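Local coordinates for protein ketosynthase (Streptomyces sp. MSC090213JE08, PDB 6KXD) that probably catalyses decarboxylative condensation of acyl chains with malonyl-ACP, extending a polyketide chain in a highly reducing type II polyketide synthase, at residues I18-T23 and S332-S337; E48-N53 and V200-F205; T54-P59 and G228-E233; T167-A172 and S392-G397. All blocks are in the same frame, centred on the assembly; numbering follows the deposited sequence.

Contact 1 of 4, residues I18-T23 and S332-S337; sequences ISSIGT and SMLGHS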
loop_
_atom_site.group_PDB
_atom_site.type_symbol
_atom_site.label_atom_id
_atom_site.label_comp_id
_atom_site.label_asym_id
_atom_site.label_seq_id
_atom_site.Cartn_x
_atom_site.Cartn_y
_atom_site.Cartn_z
ATOM N N ILE A 18 12.144 -6.090 14.177
ATOM C CA ILE A 18 11.315 -6.745 15.139
ATOM C C ILE A 18 10.867 -8.045 14.492
ATOM O O ILE A 18 10.059 -8.000 13.592
ATOM C CB ILE A 18 10.057 -5.939 15.493
ATOM C CG1 ILE A 18 10.355 -4.555 16.078
ATOM C CG2 ILE A 18 9.177 -6.756 16.412
ATOM C CD1 ILE A 18 10.684 -4.583 17.541
ATOM N N SER A 19 11.364 -9.188 14.951
ATOM C CA SER A 19 11.072 -10.430 14.237
ATOM C C SER A 19 10.957 -11.573 15.236
ATOM O O SER A 19 11.407 -11.462 16.389
ATOM C CB SER A 19 12.133 -10.721 13.197
ATOM O OG SER A 19 13.181 -11.510 13.735
ATOM N N SER A 20 10.408 -12.671 14.719
ATOM C CA SER A 20 10.181 -13.889 15.449
ATOM C C SER A 20 11.513 -14.570 15.789
ATOM O O SER A 20 11.473 -15.453 16.612
ATOM C CB SER A 20 9.249 -14.811 14.682
ATOM O OG SER A 20 9.860 -15.210 13.471
ATOM N N ILE A 21 12.638 -14.174 15.160
ATOM C CA ILE A 21 13.952 -14.767 15.384
ATOM C C ILE A 21 14.949 -13.742 15.932
ATOM O O ILE A 21 16.185 -13.988 15.891
ATOM C CB ILE A 21 14.516 -15.453 14.124
ATOM C CG1 ILE A 21 14.955 -14.469 13.032
ATOM C CG2 ILE A 21 13.510 -16.473 13.617
ATOM C CD1 ILE A 21 15.681 -15.103 11.889
ATOM N N GLY A 22 14.456 -12.606 16.433
ATOM C CA GLY A 22 15.354 -11.596 16.941
ATOM C C GLY A 22 14.897 -10.173 16.669
ATOM O O GLY A 22 14.286 -9.874 15.641
ATOM N N THR A 23 15.238 -9.299 17.613
ATOM C CA THR A 23 14.887 -7.875 17.643
ATOM C C THR A 23 16.191 -7.083 17.647
ATOM O O THR A 23 17.056 -7.315 18.482
ATOM C CB THR A 23 14.010 -7.579 18.864
ATOM O OG1 THR A 23 12.747 -8.221 18.693
ATOM C CG2 THR A 23 13.801 -6.097 19.082
ATOM N N SER A 332 11.512 -19.933 5.987
ATOM C CA SER A 332 11.706 -21.198 6.673
ATOM C C SER A 332 11.916 -20.887 8.159
ATOM O O SER A 332 11.344 -21.565 8.983
ATOM C CB SER A 332 12.830 -21.980 6.092
ATOM O OG SER A 332 14.060 -21.300 6.242
ATOM N N MET A 333 12.631 -19.779 8.440
ATOM C CA MET A 333 12.897 -19.345 9.793
ATOM C C MET A 333 11.791 -18.414 10.311
ATOM O O MET A 333 11.250 -18.625 11.380
ATOM C CB MET A 333 14.238 -18.625 9.868
ATOM C CG MET A 333 15.421 -19.515 9.611
ATOM S SD MET A 333 16.953 -18.572 9.393
ATOM C CE MET A 333 16.799 -18.063 7.676
ATOM N N LEU A 334 11.466 -17.344 9.562
ATOM C CA LEU A 334 10.495 -16.320 10.048
ATOM C C LEU A 334 9.057 -16.797 10.013
ATOM O O LEU A 334 8.207 -16.194 10.617
ATOM C CB LEU A 334 10.649 -15.087 9.171
ATOM C CG LEU A 334 11.993 -14.404 9.321
ATOM C CD1 LEU A 334 12.077 -13.166 8.454
ATOM C CD2 LEU A 334 12.233 -14.040 10.775
ATOM N N GLY A 335 8.772 -17.850 9.246
ATOM C CA GLY A 335 7.429 -18.051 8.845
ATOM C C GLY A 335 7.061 -16.933 7.871
ATOM O O GLY A 335 7.937 -16.190 7.390
ATOM N N HIS A 336 5.783 -16.816 7.580
ATOM C CA HIS A 336 5.352 -15.840 6.596
ATOM C C HIS A 336 4.895 -14.593 7.349
ATOM O O HIS A 336 3.767 -14.582 7.854
ATOM C CB HIS A 336 4.255 -16.430 5.714
ATOM C CG HIS A 336 3.937 -15.560 4.547
ATOM N ND1 HIS A 336 4.356 -14.232 4.484
ATOM C CD2 HIS A 336 3.268 -15.810 3.405
ATOM C CE1 HIS A 336 3.934 -13.698 3.346
ATOM N NE2 HIS A 336 3.254 -14.648 2.667
ATOM N N SER A 337 5.755 -13.584 7.410
ATOM C CA SER A 337 5.495 -12.384 8.226
ATOM C C SER A 337 4.732 -11.325 7.415
ATOM O O SER A 337 4.779 -10.136 7.724
ATOM C CB SER A 337 6.757 -11.848 8.816
ATOM O OG SER A 337 7.704 -11.492 7.833
HETATM O O HOH W 1 7.441 -14.170 12.034
#

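Contact 2 of 4, residues E48-N53 and V200-F205; sequences EGFGQN and VCRKAF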
loop_
_atom_site.group_PDB
_atom_site.type_symbol
_atom_site.label_atom_id
_atom_site.label_comp_id
_atom_site.label_asym_id
_atom_site.label_seq_id
_atom_site.Cartn_x
_atom_site.Cartn_y
_atom_site.Cartn_z
ATOM N N GLU A 48 -8.579 -21.974 19.774
ATOM C CA GLU A 48 -9.624 -22.975 19.937
ATOM C C GLU A 48 -10.335 -23.180 18.599
ATOM O O GLU A 48 -10.983 -22.275 18.079
ATOM C CB GLU A 48 -10.661 -22.519 20.976
ATOM C CG GLU A 48 -11.935 -23.366 21.037
ATOM C CD GLU A 48 -13.138 -22.741 21.744
ATOM O OE1 GLU A 48 -14.270 -23.248 21.559
ATOM O OE2 GLU A 48 -12.958 -21.748 22.479
ATOM N N GLY A 49 -10.269 -24.406 18.078
ATOM C CA GLY A 49 -11.176 -24.799 17.021
ATOM C C GLY A 49 -10.460 -24.898 15.690
ATOM O O GLY A 49 -11.011 -25.420 14.751
ATOM N N PHE A 50 -9.236 -24.364 15.626
ATOM C CA PHE A 50 -8.434 -24.355 14.405
ATOM C C PHE A 50 -7.717 -25.695 14.231
ATOM O O PHE A 50 -7.127 -25.936 13.164
ATOM C CB PHE A 50 -7.387 -23.231 14.447
ATOM C CG PHE A 50 -7.937 -21.865 14.149
ATOM C CD1 PHE A 50 -8.065 -21.446 12.838
ATOM C CD2 PHE A 50 -8.320 -20.994 15.160
ATOM C CE1 PHE A 50 -8.578 -20.193 12.550
ATOM C CE2 PHE A 50 -8.825 -19.737 14.864
ATOM C CZ PHE A 50 -8.985 -19.352 13.556
ATOM N N GLY A 51 -7.717 -26.512 15.299
ATOM C CA GLY A 51 -7.036 -27.801 15.348
ATOM C C GLY A 51 -5.535 -27.625 15.351
ATOM O O GLY A 51 -4.802 -28.547 15.119
ATOM N N GLN A 52 -5.074 -26.399 15.612
ATOM C CA GLN A 52 -3.713 -25.995 15.300
ATOM C C GLN A 52 -3.436 -24.653 15.983
ATOM O O GLN A 52 -4.375 -23.900 16.167
ATOM C CB GLN A 52 -3.604 -25.821 13.794
ATOM C CG GLN A 52 -2.255 -26.179 13.231
ATOM C CD GLN A 52 -2.319 -25.936 11.744
ATOM O OE1 GLN A 52 -3.272 -26.347 11.067
ATOM N NE2 GLN A 52 -1.317 -25.239 11.238
ATOM N N ASN A 53 -2.216 -24.430 16.472
ATOM C CA ASN A 53 -2.017 -23.211 17.308
ATOM C C ASN A 53 -0.559 -22.718 17.310
ATOM O O ASN A 53 -0.136 -22.040 18.255
ATOM C CB ASN A 53 -2.516 -23.428 18.740
ATOM C CG ASN A 53 -1.456 -24.064 19.608
ATOM O OD1 ASN A 53 -0.675 -24.873 19.122
ATOM N ND2 ASN A 53 -1.350 -23.620 20.850
ATOM N N VAL A 200 0.384 -10.821 13.826
ATOM C CA VAL A 200 -0.386 -12.054 13.809
ATOM C C VAL A 200 -1.837 -11.755 14.179
ATOM O O VAL A 200 -2.169 -10.977 15.086
ATOM C CB VAL A 200 0.274 -13.127 14.698
ATOM C CG1 VAL A 200 -0.703 -14.223 15.100
ATOM C CG2 VAL A 200 1.500 -13.695 14.012
ATOM N N CYS A 201 -2.748 -12.350 13.415
ATOM C CA CYS A 201 -4.134 -12.140 13.668
ATOM C C CYS A 201 -4.927 -13.384 13.259
ATOM O O CYS A 201 -4.460 -14.212 12.487
ATOM C CB CYS A 201 -4.701 -10.929 12.940
ATOM S SG CYS A 201 -4.441 -11.021 11.144
ATOM N N ARG A 202 -6.141 -13.433 13.777
ATOM C CA ARG A 202 -7.051 -14.511 13.493
ATOM C C ARG A 202 -7.411 -14.509 11.996
ATOM O O ARG A 202 -7.463 -15.571 11.380
ATOM C CB ARG A 202 -8.259 -14.358 14.398
ATOM C CG ARG A 202 -9.390 -15.320 14.112
ATOM C CD ARG A 202 -10.556 -14.896 14.980
ATOM N NE ARG A 202 -11.624 -15.873 14.916
ATOM C CZ ARG A 202 -11.970 -16.679 15.906
ATOM N NH1 ARG A 202 -11.199 -16.810 16.974
ATOM N NH2 ARG A 202 -13.129 -17.299 15.843
ATOM N N LYS A 203 -7.598 -13.322 11.409
ATOM C CA LYS A 203 -7.962 -13.235 9.989
ATOM C C LYS A 203 -6.973 -14.058 9.148
ATOM O O LYS A 203 -7.388 -14.905 8.333
ATOM C CB LYS A 203 -8.050 -11.776 9.523
ATOM C CG LYS A 203 -8.248 -11.591 8.012
ATOM C CD LYS A 203 -7.642 -10.282 7.511
ATOM C CE LYS A 203 -7.647 -10.118 6.003
ATOM N NZ LYS A 203 -7.037 -8.821 5.618
ATOM N N ALA A 204 -5.662 -13.799 9.302
ATOM C CA ALA A 204 -4.617 -14.416 8.461
ATOM C C ALA A 204 -4.527 -15.922 8.738
ATOM O O ALA A 204 -4.338 -16.721 7.840
ATOM C CB ALA A 204 -3.276 -13.770 8.673
ATOM N N PHE A 205 -4.588 -16.282 10.019
ATOM C CA PHE A 205 -4.522 -17.682 10.445
ATOM C C PHE A 205 -5.654 -18.468 9.789
ATOM O O PHE A 205 -5.418 -19.503 9.147
ATOM C CB PHE A 205 -4.617 -17.723 11.969
ATOM C CG PHE A 205 -4.126 -19.021 12.542
ATOM C CD1 PHE A 205 -2.850 -19.473 12.270
ATOM C CD2 PHE A 205 -4.954 -19.798 13.319
ATOM C CE1 PHE A 205 -2.389 -20.665 12.806
ATOM C CE2 PHE A 205 -4.492 -20.993 13.838
ATOM C CZ PHE A 205 -3.213 -21.408 13.599
#

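Contact 3 of 4, residues T54-P59 and G228-E233; sequences TACEVP and GILTGE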
loop_
_atom_site.group_PDB
_atom_site.type_symbol
_atom_site.label_atom_id
_atom_site.label_comp_id
_atom_site.label_asym_id
_atom_site.label_seq_id
_atom_site.Cartn_x
_atom_site.Cartn_y
_atom_site.Cartn_z
ATOM N N THR A 54 0.182 -22.977 16.229
ATOM C CA THR A 54 1.545 -22.499 16.056
ATOM C C THR A 54 1.574 -21.362 15.019
ATOM O O THR A 54 0.893 -21.407 14.005
ATOM C CB THR A 54 2.469 -23.624 15.592
ATOM O OG1 THR A 54 2.349 -24.685 16.547
ATOM C CG2 THR A 54 3.904 -23.184 15.437
ATOM N N ALA A 55 2.395 -20.359 15.289
ATOM C CA ALA A 55 2.642 -19.243 14.386
ATOM C C ALA A 55 4.025 -18.748 14.753
ATOM O O ALA A 55 4.623 -19.285 15.682
ATOM C CB ALA A 55 1.595 -18.189 14.553
ATOM N N CYS A 56 4.520 -17.736 14.049
ATOM C CA CYS A 56 5.822 -17.218 14.308
ATOM C C CYS A 56 5.679 -15.814 14.875
ATOM O O CYS A 56 6.007 -14.826 14.193
ATOM C CB CYS A 56 6.702 -17.191 13.068
ATOM S SG CYS A 56 7.113 -18.855 12.473
ATOM N N GLU A 57 5.184 -15.750 16.108
ATOM C CA GLU A 57 4.992 -14.496 16.788
ATOM C C GLU A 57 6.330 -13.923 17.223
ATOM O O GLU A 57 7.356 -14.625 17.349
ATOM C CB GLU A 57 4.117 -14.640 18.020
ATOM C CG GLU A 57 2.657 -14.724 17.713
ATOM C CD GLU A 57 1.818 -14.902 18.957
ATOM O OE1 GLU A 57 2.405 -14.833 20.063
ATOM O OE2 GLU A 57 0.594 -15.081 18.832
ATOM N N VAL A 58 6.314 -12.598 17.430
ATOM C CA VAL A 58 7.364 -11.933 18.126
ATOM C C VAL A 58 7.104 -12.222 19.601
ATOM O O VAL A 58 6.022 -11.952 20.134
ATOM C CB VAL A 58 7.434 -10.424 17.824
ATOM C CG1 VAL A 58 8.358 -9.692 18.787
ATOM C CG2 VAL A 58 7.891 -10.175 16.395
ATOM N N PRO A 59 8.064 -12.860 20.286
ATOM C CA PRO A 59 7.787 -13.431 21.609
ATOM C C PRO A 59 7.636 -12.406 22.751
ATOM O O PRO A 59 6.670 -12.507 23.536
ATOM C CB PRO A 59 9.007 -14.354 21.789
ATOM C CG PRO A 59 10.110 -13.675 21.060
ATOM C CD PRO A 59 9.441 -13.095 19.828
ATOM N N GLY A 228 3.102 -26.220 3.786
ATOM C CA GLY A 228 2.638 -24.871 3.822
ATOM C C GLY A 228 3.415 -24.015 4.792
ATOM O O GLY A 228 4.569 -24.240 5.086
ATOM N N ILE A 229 2.742 -22.943 5.202
ATOM C CA ILE A 229 3.353 -21.834 5.860
ATOM C C ILE A 229 3.013 -21.887 7.348
ATOM O O ILE A 229 2.079 -22.554 7.773
ATOM C CB ILE A 229 2.850 -20.506 5.257
ATOM C CG1 ILE A 229 1.420 -20.173 5.686
ATOM C CG2 ILE A 229 2.989 -20.486 3.737
ATOM C CD1 ILE A 229 1.096 -18.668 5.606
ATOM N N LEU A 230 3.698 -21.019 8.095
ATOM C CA LEU A 230 3.195 -20.551 9.362
ATOM C C LEU A 230 3.029 -19.035 9.228
ATOM O O LEU A 230 3.863 -18.432 8.606
ATOM C CB LEU A 230 4.210 -20.844 10.467
ATOM C CG LEU A 230 4.379 -22.310 10.866
ATOM C CD1 LEU A 230 5.586 -22.456 11.787
ATOM C CD2 LEU A 230 3.115 -22.847 11.524
ATOM N N THR A 231 1.944 -18.500 9.781
ATOM C CA THR A 231 1.706 -17.040 9.811
ATOM C C THR A 231 2.692 -16.421 10.806
ATOM O O THR A 231 3.068 -17.036 11.825
ATOM C CB THR A 231 0.262 -16.712 10.170
ATOM O OG1 THR A 231 0.017 -17.075 11.520
ATOM C CG2 THR A 231 -0.758 -17.405 9.301
ATOM N N GLY A 232 3.178 -15.240 10.441
ATOM C CA GLY A 232 4.203 -14.540 11.116
ATOM C C GLY A 232 3.852 -13.074 11.229
ATOM O O GLY A 232 2.726 -12.676 10.974
ATOM N N GLU A 233 4.813 -12.318 11.746
ATOM C CA GLU A 233 4.617 -10.952 12.005
ATOM C C GLU A 233 5.961 -10.292 12.272
ATOM O O GLU A 233 7.013 -10.918 12.258
ATOM C CB GLU A 233 3.686 -10.773 13.198
ATOM C CG GLU A 233 4.219 -11.398 14.500
ATOM C CD GLU A 233 3.478 -10.964 15.738
ATOM O OE1 GLU A 233 2.309 -10.545 15.633
ATOM O OE2 GLU A 233 4.096 -11.027 16.816
HETATM O O HOH W 2 0.432 -19.818 11.700
HETATM O O HOH W 1 7.441 -14.170 12.034
#

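Contact 4 of 4, residues T167-A172 and S392-G397; sequences TTACAA and SSAFAG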
loop_
_atom_site.group_PDB
_atom_site.type_symbol
_atom_site.label_atom_id
_atom_site.label_comp_id
_atom_site.label_asym_id
_atom_site.label_seq_id
_atom_site.Cartn_x
_atom_site.Cartn_y
_atom_site.Cartn_z
ATOM N N THR A 167 0.036 -1.473 0.376
ATOM C CA THR A 167 -0.767 -2.625 0.792
ATOM C C THR A 167 -0.732 -3.670 -0.333
ATOM O O THR A 167 -1.748 -3.995 -0.856
ATOM C CB THR A 167 -2.192 -2.216 1.138
ATOM O OG1 THR A 167 -2.833 -1.642 0.002
ATOM C CG2 THR A 167 -2.215 -1.225 2.296
ATOM N N THR A 168 0.470 -4.097 -0.691
ATOM C CA THR A 168 0.667 -5.129 -1.704
ATOM C C THR A 168 1.108 -6.424 -1.007
ATOM O O THR A 168 1.967 -7.212 -1.513
ATOM C CB THR A 168 1.629 -4.635 -2.786
ATOM O OG1 THR A 168 2.880 -4.324 -2.176
ATOM C CG2 THR A 168 1.118 -3.432 -3.544
ATOM N N ALA A 169 0.608 -6.591 0.215
ATOM C CA ALA A 169 0.734 -7.848 0.975
ATOM C C ALA A 169 2.192 -8.335 1.074
ATOM O O ALA A 169 3.078 -7.619 1.573
ATOM C CB ALA A 169 -0.233 -8.832 0.397
ATOM N N CYS A 170 2.497 -9.579 0.660
ATOM C CA CYS A 170 3.842 -10.132 0.904
ATOM C C CYS A 170 4.945 -9.391 0.161
ATOM O O CYS A 170 6.148 -9.448 0.570
ATOM C CB CYS A 170 3.936 -11.572 0.444
ATOM S SG CYS A 170 2.345 -12.370 0.654
ATOM N N ALA A 171 4.555 -8.666 -0.894
ATOM C CA ALA A 171 5.520 -7.972 -1.681
ATOM C C ALA A 171 5.717 -6.548 -1.160
ATOM O O ALA A 171 6.539 -5.835 -1.662
ATOM C CB ALA A 171 5.093 -7.952 -3.128
ATOM N N ALA A 172 4.975 -6.166 -0.123
ATOM C CA ALA A 172 4.825 -4.758 0.201
ATOM C C ALA A 172 6.169 -4.182 0.661
ATOM O O ALA A 172 6.514 -3.083 0.300
ATOM C CB ALA A 172 3.715 -4.597 1.202
ATOM N N SER A 392 9.700 -11.389 -4.032
ATOM C CA SER A 392 8.491 -11.348 -3.313
ATOM C C SER A 392 7.367 -11.367 -4.332
ATOM O O SER A 392 7.500 -10.800 -5.413
ATOM C CB SER A 392 8.426 -10.152 -2.403
ATOM O OG SER A 392 8.143 -8.981 -3.159
ATOM N N SER A 393 6.331 -12.128 -3.986
ATOM C CA SER A 393 5.151 -12.286 -4.761
ATOM C C SER A 393 4.011 -12.175 -3.769
ATOM O O SER A 393 4.217 -12.402 -2.578
ATOM C CB SER A 393 5.107 -13.597 -5.502
ATOM O OG SER A 393 6.148 -13.637 -6.455
ATOM N N ALA A 394 2.872 -11.708 -4.247
ATOM C CA ALA A 394 1.755 -11.516 -3.391
ATOM C C ALA A 394 0.509 -11.913 -4.151
ATOM O O ALA A 394 0.554 -12.095 -5.360
ATOM C CB ALA A 394 1.709 -10.080 -2.906
ATOM N N PHE A 395 -0.585 -11.960 -3.413
ATOM C CA PHE A 395 -1.941 -12.008 -3.987
ATOM C C PHE A 395 -2.090 -10.838 -4.964
ATOM O O PHE A 395 -1.233 -9.924 -4.983
ATOM C CB PHE A 395 -2.992 -11.986 -2.898
ATOM C CG PHE A 395 -3.176 -13.287 -2.163
ATOM C CD1 PHE A 395 -2.286 -14.343 -2.328
ATOM C CD2 PHE A 395 -4.258 -13.449 -1.310
ATOM C CE1 PHE A 395 -2.500 -15.544 -1.670
ATOM C CE2 PHE A 395 -4.445 -14.642 -0.625
ATOM C CZ PHE A 395 -3.568 -15.678 -0.810
ATOM N N ALA A 396 -3.105 -10.966 -5.813
ATOM C CA ALA A 396 -3.363 -10.012 -6.953
ATOM C C ALA A 396 -2.203 -9.955 -7.977
ATOM O O ALA A 396 -2.022 -8.959 -8.707
ATOM C CB ALA A 396 -3.664 -8.642 -6.387
ATOM N N GLY A 397 -1.385 -10.999 -8.032
ATOM C CA GLY A 397 -0.304 -11.124 -8.989
ATOM C C GLY A 397 0.796 -10.098 -8.840
ATOM O O GLY A 397 1.480 -9.759 -9.800
#

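Contact 1 of 4, residues I18-T23 and S332-S337
I21 and L334 meet at about a right angle where the turn after strand 10-19 reaches the end of helix 331-334. From CB the I21 side chain divides. CG1, placed between the backbone N and the carbonyl carbon (chi1 72°), comes to 3.6 Å from L334 CD2. CG2 faces the M333 carbonyl, 3.8 Å from M333 O, and the terminal CD1 lies 3.8 Å from L334 CD2 and looks on to M333 CB. One leucine methyl is thus touched by three carbons of I21. Beside this apolar patch S20 OG binds water 1, which lies 2.6 Å from L334 O, apparently as donor. The turn is held from within by S19 OG, which accepts from I21 N at 3.1 Å and lies 2.7 Å from G22 O, hydrogen-bonded on a lone pair in the carbonyl plane. With an alanine here, I21 N and G22 O would probably lose this shared mate and the turn that presents I21 would be less firmly set. Y28 of helix 24-34 packs on S19, I21 and L334. The geometry is that of an ST turn inside a type I beta turn, packed on the C-terminal end of helix 331-334.

Contact 2 of 4, residues E48-N53 and V200-F205
The backbones come closest at F50 and F205, whose CA atoms are still 8.7 Å apart, and side chains fill the interval. Residues 48-53 form an irregular loop, turning through G49 and G51 at positive phi, whereas 202-205 is the first turn of a helix. C201 stands at its N-cap, with SG accepting from A204 N at 3.5 Å. The F50 and F205 rings lie obliquely, centroids 4.9 Å apart and planes at 59°. F205 sends CD2 over the middle of one face of the F50 ring, 3.6 Å from F50 CD1; F205 CG is anti to its backbone N (chi1 -162°), which swings the ring out toward the loop. R202 comes instead to the rim of F50, where its CG is 4.1 Å from F50 CZ. Its guanidinium is nearly perpendicular to that ring, at 84°, with F50 CE2 over one of its faces. The polar end of R202 is engaged by the neighbouring chain, NE by S135 and the cation by the ring of Y136, while P141 of that chain packs on both F50 and R202. An alanine in place of F50 would probably open a gap beneath F205 and leave the R202 stem without its ring neighbour at the dimer interface. Q52 O lies in the plane of the F205 ring at its edge, 3.7 Å from F205 CE2. This carbonyl is buried without a hydrogen-bond partner in the model, so the ring edge is likely to offer only weak compensation, and cohesion here rests on apolar and aromatic packing.

Contact 3 of 4, residues T54-P59 and G228-E233
C56 and V58 each give a direct hydrogen bond across these segments, whose touching parts, 54-58 and 230-233, run 21° apart. C56 N donates to T231 O at 2.7 Å, almost in line with the carbonyl bond, and V58 N donates to E233 OE2 at 2.8 Å. The second reaches the carboxylate on its anti side, 16° out of plane. A chi1 of 60° tucks CG of E233 over its own backbone, and the extended chain beyond it carries OE2 across to the V58 amide, next to V58 CB.

Water bridges the backbones on either side of the C56–T231 bond. Water 2 donates to T54 O and accepts from T231 N at 2.8 Å. Water 1 accepts from E233 N at 3.2 Å and also meets C56 O, though it has more acceptors in reach than protons to give. The path 228-233 leads directly into strand 234-242 of the central mixed sheet of the thiolase-like fold, so these bonds lay the segment after strand 54-55 along the entrance to a core strand.

Apolar contacts gather round L230, with CD1 4.0 Å from C56 SG and CD2 beside T54 CG2. Carbons also pack on carbonyl oxygens: L230 CD2 lies 3.6 Å from T54 O, and A55 CB 3.3 Å from T231 O.

Charge is concentrated at E233, whose OE2 also bonds to Y81 OH and whose OE1 accepts from V200 N. E57 OE1, hydrogen-bonded to T43 OG1, remains 5.3 Å from E233 OE2; the R44 guanidinium, paired with E233 OE1, probably moderates the repulsion, while the R44 amide binds E57 OE2.

Contact 4 of 4, residues T167-A172 and S392-G397
The bend 167-172 lies against the end of strand 387-394, with A171 CA 4.8 Å from S392 CA and C170 CA 5.0 Å from A394 CA. No hydrogen bond joins the two; small groups pack closely instead. A394 CB points into the bend, with T168 O at 3.2 Å and the methyls of A169 and A171 each at 4.0 Å. T168 O also accepts from A171 N and A169 O from A172 N, bonds that close the short 3-10 turn on which that methyl rests. C170 lays its CB 3.1 Å from S393 O, and its SG, held beside its own backbone N, lies over A394.

The path from strand 161-166 through C170 into helix 172-185 is consistent with the strand-turn-helix that carries the nucleophilic cysteine in thiolase-like enzymes. C170 touches H301 and H336, consistent with the Cys-His-His active site of beta-ketoacyl synthases. In relatives the backbone amides of this cysteine and of the phenylalanine after the facing strand form the oxyanion hole; here C170 N and F395 N are 5.6 Å apart, which fits that role.

With chi1 at 77°, S392 OG turns to the flank of A171 and stands 3.2 Å from A171 CB. Its polar needs are met elsewhere, by A400 O of the adjoining strand 398-405. S393 projects away from the bend, its OG bonded to N399. Beyond the strand, F395 packs on S153 of the neighbouring chain.

Contact 3 is the hub of the group: its centre is about 8 Å from that of contact 1, with which it shares water 1 and an H336–L230 backbone bond, and about 10 Å from that of contact 2, which it also touches. Contacts 1 and 2 meet only through contact 3. Contact 4 is more distant, its centre about 18 Å from those of contacts 1 and 3 and about 21 Å from that of contact 2, though it touches contact 1. Along the chain, contacts 2 and 3 alternate with each other and are nested inside the loop closed by 18-23 and 332-337, whereas contact 4 alternates with all three. Through H336, contact 1 thus adjoins the probable active site beside the central mixed sheet.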